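Local structure of putative non-ribosomal peptide synthetase (Actinomadura parvosata subsp. kistnae, 6M7L) at residues C103-T106 and G112-A115; V143-A148 and V399-E404; R355-V360 and R368-Q373. The protein probably works as a condensation-family domain of a non-ribosomal peptide synthetase, part of an assembly line that builds a peptide natural product. All coordinates share one frame; numbering follows the deposited sequence.

How the contacts relate
From the N terminus, contact 1 is the first to close: it folds the chain leaving edge strand 100-102 back onto helix 110-119, a short loop complete before contact 2 opens. Contact 2 spans some 250 residues, bringing strand 141-149 of the five-stranded sheet together with 399-404, by which the chain moves on toward strand 410-418 after adding edge strand 395-399 to that sheet. Contact 3 is nested inside this long loop and ties helix 353-360 to the approach to strand 374-380, an edge strand of the four-stranded sheet. Contacts 1 and 2 adjoin: Leu114, next to Leu113, packs its CB 3.6 Å from Met401 SD, whereas contact 3 stands apart, its centre about 28 Å from that of contact 2.

Contact 1: C103-T106 and G112-A115; sequences CPAT and GLLA
With CG anti to its own carbonyl carbon (chi1 -74°) and the rest of the chain extended, Leu113 reaches off its helix toward Cys103 and Ala105, and both of its methyls are spent on them. Cys103 answers with SG turned anti to its backbone N (chi1 173°), which carries the sulfur toward the branched end of the leucine. SG stands 4.2 Å from Leu113 CD2 and at an equal distance from CD1, so the sulfur faces the fork of the side chain and not one methyl alone. The closer approach is made two residues further on, where Ala105 CB lies 3.6 Å from Leu113 CD1. CD1 is therefore shared between the alanine methyl and the sulfur, while CD2 serves the sulfur by itself.

The pattern follows from the backbone of 103-106. Its extended course sends the CB atoms of Cys103 and Ala105 toward the helix and those of Pro104 and Thr106 away from it, to the exposed side. Contact between the two segments is wholly apolar, a single leucine set against two small residues, and it buries a modest 103 Å². The backbones stay well apart, 8.7 Å between Ala105 CA and Leu113 CA, a separation bridged by side chains alone.

This is the first half of a beta-alpha-beta crossover, in which strand 100-102 leads through helix 110-119 into the parallel strand 130-136. Backbone hydrogen bonds between Cys103 and Leu134 and between Ala105 and Pro136 keep the loop alongside that second strand. Phe135 of strand 130-136 is touched by Cys103, Leu113 and Leu114, and so joins loop, helix and sheet.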
ATOM      1  N   CYS A 103      15.503  19.306  17.358  1.00 61.21           N
ATOM      2  CA  CYS A 103      14.849  20.354  18.141  1.00 56.05           C
ATOM      3  C   CYS A 103      14.052  19.721  19.274  1.00 57.04           C
ATOM      4  O   CYS A 103      12.868  19.394  19.109  1.00 60.77           O
ATOM      5  CB  CYS A 103      13.954  21.212  17.249  1.00 45.49           C
ATOM      6  SG  CYS A 103      12.942  22.415  18.126  1.00 55.67           S
ATOM      7  N   PRO A 104      14.671  19.528  20.440  1.00 58.62           N
ATOM      8  CA  PRO A 104      13.946  18.949  21.578  1.00 55.27           C
ATOM      9  C   PRO A 104      12.703  19.756  21.915  1.00 56.12           C
ATOM     10  O   PRO A 104      12.729  20.987  21.951  1.00 64.42           O
ATOM     11  CB  PRO A 104      14.975  18.996  22.713  1.00 53.55           C
ATOM     12  CG  PRO A 104      16.295  18.975  22.016  1.00 61.24           C
ATOM     13  CD  PRO A 104      16.095  19.750  20.744  1.00 59.58           C
ATOM     14  N   ALA A 105      11.601  19.047  22.156  1.00 59.88           N
ATOM     15  CA  ALA A 105      10.313  19.697  22.336  1.00 59.79           C
ATOM     16  C   ALA A 105       9.439  18.868  23.263  1.00 61.32           C
ATOM     17  O   ALA A 105       9.763  17.729  23.612  1.00 63.53           O
ATOM     18  CB  ALA A 105       9.608  19.910  20.994  1.00 56.71           C
ATOM     19  N   THR A 106       8.325  19.470  23.668  1.00 50.45           N
ATOM     20  CA  THR A 106       7.234  18.776  24.329  1.00 57.77           C
ATOM     21  C   THR A 106       6.035  18.738  23.392  1.00 64.70           C
ATOM     22  O   THR A 106       5.860  19.629  22.555  1.00 61.90           O
ATOM     23  CB  THR A 106       6.843  19.460  25.645  1.00 56.72           C
ATOM     24  OG1 THR A 106       6.596  20.851  25.409  1.00 62.48           O
ATOM     25  CG2 THR A 106       7.950  19.309  26.675  1.00 55.69           C
ATOM     26  N   GLY A 112       2.864  23.975  16.797  1.00 56.77           N
ATOM     27  CA  GLY A 112       3.473  25.191  16.282  1.00 54.05           C
ATOM     28  C   GLY A 112       4.781  24.930  15.560  1.00 54.78           C
ATOM     29  O   GLY A 112       5.061  25.541  14.525  1.00 63.19           O
ATOM     30  N   LEU A 113       5.598  24.022  16.094  1.00 53.38           N
ATOM     31  CA  LEU A 113       6.880  23.721  15.466  1.00 51.96           C
ATOM     32  C   LEU A 113       6.685  23.099  14.090  1.00 55.02           C
ATOM     33  O   LEU A 113       7.354  23.482  13.124  1.00 58.73           O
ATOM     34  CB  LEU A 113       7.695  22.796  16.366  1.00 49.82           C
ATOM     35  CG  LEU A 113       8.287  23.488  17.591  1.00 50.92           C
ATOM     36  CD1 LEU A 113       8.784  22.468  18.595  1.00 56.88           C
ATOM     37  CD2 LEU A 113       9.414  24.403  17.156  1.00 41.94           C
ATOM     38  N   LEU A 114       5.765  22.139  13.980  1.00 57.20           N
ATOM     39  CA  LEU A 114       5.531  21.484  12.698  1.00 58.12           C
ATOM     40  C   LEU A 114       5.052  22.477  11.648  1.00 55.13           C
ATOM     41  O   LEU A 114       5.512  22.450  10.501  1.00 55.58           O
ATOM     42  CB  LEU A 114       4.519  20.350  12.863  1.00 58.68           C
ATOM     43  CG  LEU A 114       4.986  19.115  13.634  1.00 56.88           C
ATOM     44  CD1 LEU A 114       3.809  18.195  13.915  1.00 54.28           C
ATOM     45  CD2 LEU A 114       6.070  18.380  12.859  1.00 55.93           C
ATOM     46  N   ALA A 115       4.132  23.370  12.024  1.00 54.89           N
ATOM     47  CA  ALA A 115       3.639  24.363  11.076  1.00 58.67           C
ATOM     48  C   ALA A 115       4.744  25.323  10.656  1.00 59.15           C
ATOM     49  O   ALA A 115       4.893  25.624   9.466  1.00 60.06           O
ATOM     50  CB  ALA A 115       2.464  25.131  11.683  1.00 48.81           C
TER

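Contact 2: V143-A148 and V399-E404; sequences VLLVVA and VPMPEE
Val143 and Leu145, on the strand 141-149 of the mixed five-stranded sheet, meet Val399 and Met401, at and just after edge strand 395-399. Strand 45-53 lies between the two in the sheet, so the contact reaches across it through side chains alone. Condensation domains are related to chloramphenicol acetyltransferase, and the return of a late strand to the early sheet is consistent with that fold.

The packed side is apolar. Val399 CG2 sits opposite the branched end of Val143, 4.2 Å from CG2 and 4.3 Å from CG1, so one methyl meets two. Further along, the side chains of Leu145 and Met401 cross at about a right angle. These are ordinary van der Waals separations, and neighbours enclose the region further: Leu114 of helix 110-119 touches both Leu145 and Met401, Leu110 touches Val143, and Ala49 of the intervening strand touches Val399.

Pro400 and Pro402 lie on the other side of this loop, both exposed and neither touching the strand. On this side the loop is held by polar groups: Pro402 O accepts a hydrogen bond from Arg47 NH2, and beyond it Glu403 OE1 is hydrogen-bonded to Ser248 OG.

Met401 already starts out toward the strand, and bends at chi2 (-89°) and chi3 (-53°) fold its end so that Leu145 CD1 faces the sulfur and the terminal methyl together, with Met401 SD at 4.2 Å and Met401 CE at 4.3 Å.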
ATOM      1  N   VAL A 143       9.290  12.855  17.106  1.00 56.29           N
ATOM      2  CA  VAL A 143       8.477  13.159  15.934  1.00 58.74           C
ATOM      3  C   VAL A 143       9.388  13.726  14.857  1.00 59.79           C
ATOM      4  O   VAL A 143      10.109  14.702  15.097  1.00 59.31           O
ATOM      5  CB  VAL A 143       7.327  14.129  16.258  1.00 60.99           C
ATOM      6  CG1 VAL A 143       6.752  14.713  14.973  1.00 63.63           C
ATOM      7  CG2 VAL A 143       6.242  13.402  17.030  1.00 55.80           C
ATOM      8  N   LEU A 144       9.362  13.103  13.682  1.00 54.72           N
ATOM      9  CA  LEU A 144      10.184  13.497  12.548  1.00 53.18           C
ATOM     10  C   LEU A 144       9.315  14.199  11.518  1.00 53.56           C
ATOM     11  O   LEU A 144       8.250  13.695  11.151  1.00 52.75           O
ATOM     12  CB  LEU A 144      10.865  12.284  11.914  1.00 50.38           C
ATOM     13  CG  LEU A 144      11.624  12.572  10.617  1.00 46.58           C
ATOM     14  CD1 LEU A 144      12.800  13.496  10.894  1.00 50.26           C
ATOM     15  CD2 LEU A 144      12.083  11.280   9.949  1.00 46.50           C
ATOM     16  N   LEU A 145       9.770  15.360  11.060  1.00 52.88           N
ATOM     17  CA  LEU A 145       9.108  16.105  10.000  1.00 49.83           C
ATOM     18  C   LEU A 145      10.019  16.137   8.784  1.00 50.92           C
ATOM     19  O   LEU A 145      11.206  16.456   8.902  1.00 51.79           O
ATOM     20  CB  LEU A 145       8.771  17.531  10.442  1.00 53.74           C
ATOM     21  CG  LEU A 145       8.267  18.477   9.347  1.00 57.18           C
ATOM     22  CD1 LEU A 145       6.904  18.042   8.823  1.00 52.16           C
ATOM     23  CD2 LEU A 145       8.216  19.906   9.856  1.00 50.67           C
ATOM     24  N   VAL A 146       9.468  15.791   7.627  1.00 46.58           N
ATOM     25  CA  VAL A 146      10.177  15.870   6.358  1.00 50.30           C
ATOM     26  C   VAL A 146       9.422  16.854   5.481  1.00 51.71           C
ATOM     27  O   VAL A 146       8.224  16.674   5.226  1.00 47.06           O
ATOM     28  CB  VAL A 146      10.295  14.499   5.674  1.00 51.17           C
ATOM     29  CG1 VAL A 146      10.994  14.638   4.325  1.00 41.76           C
ATOM     30  CG2 VAL A 146      11.040  13.519   6.572  1.00 45.30           C
ATOM     31  N   VAL A 147      10.111  17.901   5.040  1.00 50.02           N
ATOM     32  CA  VAL A 147       9.549  18.902   4.144  1.00 42.25           C
ATOM     33  C   VAL A 147      10.297  18.818   2.825  1.00 47.01           C
ATOM     34  O   VAL A 147      11.526  18.692   2.806  1.00 52.15           O
ATOM     35  CB  VAL A 147       9.644  20.319   4.743  1.00 50.56           C
ATOM     36  CG1 VAL A 147       8.897  21.317   3.871  1.00 53.04           C
ATOM     37  CG2 VAL A 147       9.107  20.333   6.166  1.00 49.18           C
ATOM     38  N   ALA A 148       9.555  18.871   1.722  1.00 48.33           N
ATOM     39  CA  ALA A 148      10.142  18.851   0.391  1.00 52.27           C
ATOM     40  C   ALA A 148       9.424  19.873  -0.474  1.00 51.55           C
ATOM     41  O   ALA A 148       8.190  19.903  -0.502  1.00 53.57           O
ATOM     42  CB  ALA A 148      10.053  17.457  -0.240  1.00 48.28           C
ATOM     43  N   VAL A 399       1.582  11.836  11.950  1.00 60.43           N
ATOM     44  CA  VAL A 399       1.138  12.968  12.757  1.00 56.41           C
ATOM     45  C   VAL A 399       0.386  13.927  11.841  1.00 64.69           C
ATOM     46  O   VAL A 399       0.949  14.359  10.823  1.00 64.82           O
ATOM     47  CB  VAL A 399       2.322  13.675  13.435  1.00 64.28           C
ATOM     48  CG1 VAL A 399       1.853  14.938  14.156  1.00 48.15           C
ATOM     49  CG2 VAL A 399       3.030  12.726  14.391  1.00 56.30           C
ATOM     50  N   PRO A 400      -0.862  14.279  12.149  1.00 73.25           N
ATOM     51  CA  PRO A 400      -1.612  15.173  11.261  1.00 69.28           C
ATOM     52  C   PRO A 400      -0.992  16.559  11.219  1.00 63.76           C
ATOM     53  O   PRO A 400      -0.470  17.060  12.216  1.00 72.14           O
ATOM     54  CB  PRO A 400      -3.010  15.200  11.886  1.00 71.05           C
ATOM     55  CG  PRO A 400      -2.776  14.890  13.326  1.00 71.39           C
ATOM     56  CD  PRO A 400      -1.650  13.893  13.330  1.00 71.48           C
ATOM     57  N   MET A 401      -1.046  17.166  10.042  1.00 69.48           N
ATOM     58  CA  MET A 401      -0.615  18.529   9.788  1.00 68.30           C
ATOM     59  C   MET A 401      -1.804  19.341   9.296  1.00 69.85           C
ATOM     60  O   MET A 401      -2.795  18.777   8.816  1.00 71.53           O
ATOM     61  CB  MET A 401       0.503  18.563   8.734  1.00 65.51           C
ATOM     62  CG  MET A 401       1.747  17.769   9.090  1.00 60.76           C
ATOM     63  SD  MET A 401       2.958  18.730  10.014  1.00 63.35           S
ATOM     64  CE  MET A 401       3.149  20.146   8.935  1.00 61.53           C
ATOM     65  N   PRO A 402      -1.750  20.668   9.403  1.00 70.27           N
ATOM     66  CA  PRO A 402      -2.791  21.495   8.782  1.00 71.00           C
ATOM     67  C   PRO A 402      -2.813  21.296   7.273  1.00 74.01           C
ATOM     68  O   PRO A 402      -1.903  20.717   6.676  1.00 69.24           O
ATOM     69  CB  PRO A 402      -2.388  22.924   9.161  1.00 66.02           C
ATOM     70  CG  PRO A 402      -1.583  22.766  10.406  1.00 69.37           C
ATOM     71  CD  PRO A 402      -0.835  21.470  10.235  1.00 78.24           C
ATOM     72  N   GLU A 403      -3.889  21.783   6.655  1.00 74.79           N
ATOM     73  CA  GLU A 403      -4.053  21.638   5.214  1.00 66.36           C
ATOM     74  C   GLU A 403      -2.866  22.240   4.475  1.00 68.66           C
ATOM     75  O   GLU A 403      -2.298  23.252   4.896  1.00 69.01           O
ATOM     76  CB  GLU A 403      -5.351  22.307   4.758  1.00 66.00           C
ATOM     77  CG  GLU A 403      -6.620  21.641   5.267  1.00 66.75           C
ATOM     78  CD  GLU A 403      -6.906  20.316   4.584  1.00 60.83           C
ATOM     79  OE1 GLU A 403      -7.774  19.569   5.082  1.00 67.86           O
ATOM     80  OE2 GLU A 403      -6.268  20.021   3.550  1.00 64.79           O
ATOM     81  N   GLU A 404      -2.486  21.600   3.371  1.00 64.17           N
ATOM     82  CA  GLU A 404      -1.343  22.052   2.591  1.00 65.55           C
ATOM     83  C   GLU A 404      -1.567  23.465   2.064  1.00 68.09           C
ATOM     84  O   GLU A 404      -2.696  23.884   1.797  1.00 69.31           O
ATOM     85  CB  GLU A 404      -1.087  21.102   1.421  1.00 65.29           C
ATOM     86  CG  GLU A 404      -0.329  19.843   1.791  1.00 72.39           C
ATOM     87  CD  GLU A 404      -0.383  18.793   0.701  1.00 88.41           C
ATOM     88  OE1 GLU A 404      -1.328  18.834  -0.116  1.00 90.54           O
ATOM     89  OE2 GLU A 404       0.518  17.928   0.660  1.00 88.06           O
TER

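Contact 3: R355-V360 and R368-Q373; sequences RLAELV and RHPIFQ
Ile371 points the end of its side chain at the pair Leu356 and Val360 in the second of the two sheet-bearing halves of a condensation-type domain, consistent with the chloramphenicol acetyltransferase-like fold, where the loop after helix 353-360 leads into strand 374-380. Leu356 and Val360 are one helical turn apart and lie on the same side of the helix. The isoleucine chain crosses each of them at about a right angle, meeting them with its tip: Ile371 CD1 is 3.9 Å from Leu356 CD2 and 3.8 Å from Val360 CG2. Its second torsion is fully extended (chi2 -177°), which carries that methyl far enough from the loop to reach both.

Beside this meeting, Ala357 and Pro370 face each other with their beta carbons, Ala357 CB lying 4.1 Å from Pro370 CB. The two backbones come nearest to each other here, 6.3 Å between Ala357 CA and Pro370 CA. Arg30 of helix 26-34 touches Pro370, Trp215 of helix 207-218 touches Leu356, and Ala320 of strand 317-324 touches Ile371, so that the contact is buried among three other elements.

The loop presents Ile371 and Pro370 on its helix-facing side while polar groups of its own bond the loop to itself. The ring of His369 lies nearly parallel to that of Phe353, and its ND1 donates to Phe372 O, which lies close to the plane of the imidazole, 2.8 Å from ND1. Gln373 reaches back along the loop: its NE2 donates to His369 O at 2.7 Å, close to end-on to the carbonyl (C=O...N angle 162°) and close to the plane of the glutamine amide.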
ATOM      1  N   ARG A 355       2.945  25.366 -18.581  1.00 73.44           N
ATOM      2  CA  ARG A 355       3.278  25.951 -19.875  1.00 73.44           C
ATOM      3  C   ARG A 355       2.049  26.574 -20.524  1.00 73.48           C
ATOM      4  O   ARG A 355       2.127  27.674 -21.084  1.00 67.42           O
ATOM      5  CB  ARG A 355       3.896  24.896 -20.793  1.00 70.47           C
ATOM      6  CG  ARG A 355       4.312  25.443 -22.152  1.00 78.99           C
ATOM      7  CD  ARG A 355       5.288  26.606 -22.005  1.00 79.62           C
ATOM      8  NE  ARG A 355       5.361  27.416 -23.219  1.00 87.35           N
ATOM      9  CZ  ARG A 355       6.175  28.455 -23.380  1.00 90.77           C
ATOM     10  NH1 ARG A 355       6.170  29.133 -24.520  1.00 86.58           N
ATOM     11  NH2 ARG A 355       6.999  28.815 -22.404  1.00 92.60           N
ATOM     12  N   LEU A 356       0.905  25.886 -20.458  1.00 74.69           N
ATOM     13  CA  LEU A 356      -0.339  26.465 -20.954  1.00 67.66           C
ATOM     14  C   LEU A 356      -0.661  27.769 -20.239  1.00 68.43           C
ATOM     15  O   LEU A 356      -1.131  28.728 -20.863  1.00 69.66           O
ATOM     16  CB  LEU A 356      -1.487  25.470 -20.787  1.00 63.23           C
ATOM     17  CG  LEU A 356      -2.890  26.028 -21.038  1.00 66.13           C
ATOM     18  CD1 LEU A 356      -3.016  26.532 -22.466  1.00 64.49           C
ATOM     19  CD2 LEU A 356      -3.955  24.986 -20.733  1.00 70.51           C
ATOM     20  N   ALA A 357      -0.413  27.824 -18.928  1.00 75.13           N
ATOM     21  CA  ALA A 357      -0.638  29.055 -18.179  1.00 69.07           C
ATOM     22  C   ALA A 357       0.155  30.209 -18.777  1.00 67.86           C
ATOM     23  O   ALA A 357      -0.393  31.287 -19.030  1.00 72.23           O
ATOM     24  CB  ALA A 357      -0.274  28.847 -16.708  1.00 64.53           C
ATOM     25  N   GLU A 358       1.449  29.989 -19.036  1.00 67.71           N
ATOM     26  CA  GLU A 358       2.276  31.024 -19.651  1.00 67.40           C
ATOM     27  C   GLU A 358       1.706  31.496 -20.984  1.00 72.95           C
ATOM     28  O   GLU A 358       1.952  32.638 -21.390  1.00 82.37           O
ATOM     29  CB  GLU A 358       3.705  30.512 -19.856  1.00 65.61           C
ATOM     30  CG  GLU A 358       4.635  30.703 -18.665  1.00 75.26           C
ATOM     31  CD  GLU A 358       6.058  30.248 -18.958  1.00 82.74           C
ATOM     32  OE1 GLU A 358       6.250  29.448 -19.897  1.00 78.18           O
ATOM     33  OE2 GLU A 358       6.988  30.696 -18.250  1.00 80.19           O
ATOM     34  N   LEU A 359       0.938  30.649 -21.671  1.00 68.62           N
ATOM     35  CA  LEU A 359       0.487  30.957 -23.021  1.00 65.52           C
ATOM     36  C   LEU A 359      -0.881  31.622 -23.079  1.00 71.51           C
ATOM     37  O   LEU A 359      -1.210  32.231 -24.102  1.00 80.19           O
ATOM     38  CB  LEU A 359       0.455  29.683 -23.871  1.00 66.26           C
ATOM     39  CG  LEU A 359       1.797  28.985 -24.098  1.00 75.89           C
ATOM     40  CD1 LEU A 359       1.620  27.759 -24.974  1.00 75.90           C
ATOM     41  CD2 LEU A 359       2.807  29.943 -24.710  1.00 75.19           C
ATOM     42  N   VAL A 360      -1.694  31.523 -22.024  1.00 70.99           N
ATOM     43  CA  VAL A 360      -3.047  32.063 -22.048  1.00 61.70           C
ATOM     44  C   VAL A 360      -3.335  33.012 -20.897  1.00 66.96           C
ATOM     45  O   VAL A 360      -4.417  33.603 -20.859  1.00 65.08           O
ATOM     46  CB  VAL A 360      -4.107  30.941 -22.086  1.00 69.45           C
ATOM     47  CG1 VAL A 360      -3.930  30.082 -23.329  1.00 69.57           C
ATOM     48  CG2 VAL A 360      -4.045  30.099 -20.821  1.00 61.63           C
ATOM     49  N   ARG A 368      -4.018  34.799  -7.333  1.00 56.53           N
ATOM     50  CA  ARG A 368      -5.137  34.078  -7.923  1.00 55.34           C
ATOM     51  C   ARG A 368      -4.587  33.026  -8.873  1.00 55.30           C
ATOM     52  O   ARG A 368      -3.776  33.344  -9.749  1.00 54.03           O
ATOM     53  CB  ARG A 368      -6.091  35.020  -8.668  1.00 58.32           C
ATOM     54  CG  ARG A 368      -7.269  34.305  -9.314  1.00 58.91           C
ATOM     55  CD  ARG A 368      -8.351  35.281  -9.741  1.00 60.42           C
ATOM     56  NE  ARG A 368      -7.931  36.104 -10.870  1.00 62.96           N
ATOM     57  CZ  ARG A 368      -8.357  35.934 -12.116  1.00 74.30           C
ATOM     58  NH1 ARG A 368      -9.229  34.972 -12.396  1.00 72.72           N
ATOM     59  NH2 ARG A 368      -7.919  36.731 -13.083  1.00 70.83           N
ATOM     60  N   HIS A 369      -5.027  31.783  -8.698  1.00 61.30           N
ATOM     61  CA  HIS A 369      -4.494  30.686  -9.493  1.00 53.60           C
ATOM     62  C   HIS A 369      -4.905  30.842 -10.956  1.00 52.94           C
ATOM     63  O   HIS A 369      -6.013  31.306 -11.247  1.00 48.64           O
ATOM     64  CB  HIS A 369      -4.986  29.345  -8.944  1.00 49.40           C
ATOM     65  CG  HIS A 369      -4.286  28.158  -9.527  1.00 56.35           C
ATOM     66  ND1 HIS A 369      -4.786  27.452 -10.599  1.00 57.97           N
ATOM     67  CD2 HIS A 369      -3.121  27.555  -9.188  1.00 56.93           C
ATOM     68  CE1 HIS A 369      -3.960  26.462 -10.894  1.00 57.00           C
ATOM     69  NE2 HIS A 369      -2.942  26.504 -10.054  1.00 55.41           N
ATOM     70  N   PRO A 370      -4.035  30.477 -11.897  1.00 53.59           N
ATOM     71  CA  PRO A 370      -4.364  30.655 -13.315  1.00 54.16           C
ATOM     72  C   PRO A 370      -5.489  29.739 -13.774  1.00 51.43           C
ATOM     73  O   PRO A 370      -5.681  28.636 -13.256  1.00 52.99           O
ATOM     74  CB  PRO A 370      -3.050  30.311 -14.031  1.00 56.99           C
ATOM     75  CG  PRO A 370      -1.989  30.468 -12.994  1.00 55.06           C
ATOM     76  CD  PRO A 370      -2.633  30.070 -11.704  1.00 51.01           C
ATOM     77  N   ILE A 371      -6.245  30.234 -14.756  1.00 50.49           N
ATOM     78  CA  ILE A 371      -7.270  29.492 -15.488  1.00 44.74           C
ATOM     79  C   ILE A 371      -8.416  29.045 -14.584  1.00 48.86           C
ATOM     80  O   ILE A 371      -9.588  29.260 -14.910  1.00 49.58           O
ATOM     81  CB  ILE A 371      -6.659  28.294 -16.237  1.00 54.79           C
ATOM     82  CG1 ILE A 371      -5.546  28.774 -17.173  1.00 51.49           C
ATOM     83  CG2 ILE A 371      -7.731  27.572 -17.037  1.00 51.34           C
ATOM     84  CD1 ILE A 371      -4.926  27.675 -18.009  1.00 56.66           C
ATOM     85  N   PHE A 372      -8.102  28.409 -13.458  1.00 50.12           N
ATOM     86  CA  PHE A 372      -9.133  28.013 -12.512  1.00 48.25           C
ATOM     87  C   PHE A 372      -8.679  28.326 -11.096  1.00 49.28           C
ATOM     88  O   PHE A 372      -7.484  28.342 -10.793  1.00 48.62           O
ATOM     89  CB  PHE A 372      -9.497  26.519 -12.638  1.00 54.30           C
ATOM     90  CG  PHE A 372      -8.332  25.586 -12.476  1.00 53.47           C
ATOM     91  CD1 PHE A 372      -7.946  25.144 -11.220  1.00 47.55           C
ATOM     92  CD2 PHE A 372      -7.633  25.135 -13.582  1.00 54.18           C
ATOM     93  CE1 PHE A 372      -6.875  24.285 -11.072  1.00 50.27           C
ATOM     94  CE2 PHE A 372      -6.565  24.270 -13.438  1.00 56.08           C
ATOM     95  CZ  PHE A 372      -6.184  23.846 -12.183  1.00 54.37           C
ATOM     96  N   GLN A 373      -9.659  28.589 -10.233  1.00 48.47           N
ATOM     97  CA  GLN A 373      -9.419  28.820  -8.820  1.00 50.53           C
ATOM     98  C   GLN A 373     -10.105  27.793  -7.939  1.00 53.22           C
ATOM     99  O   GLN A 373      -9.877  27.791  -6.722  1.00 57.74           O
ATOM    100  CB  GLN A 373      -9.886  30.228  -8.414  1.00 47.84           C
ATOM    101  CG  GLN A 373      -9.191  31.356  -9.158  1.00 39.36           C
ATOM    102  CD  GLN A 373      -9.653  31.488 -10.595  1.00 43.84           C
ATOM    103  OE1 GLN A 373     -10.850  31.469 -10.877  1.00 49.08           O
ATOM    104  NE2 GLN A 373      -8.701  31.606 -11.517  1.00 44.16           N
TER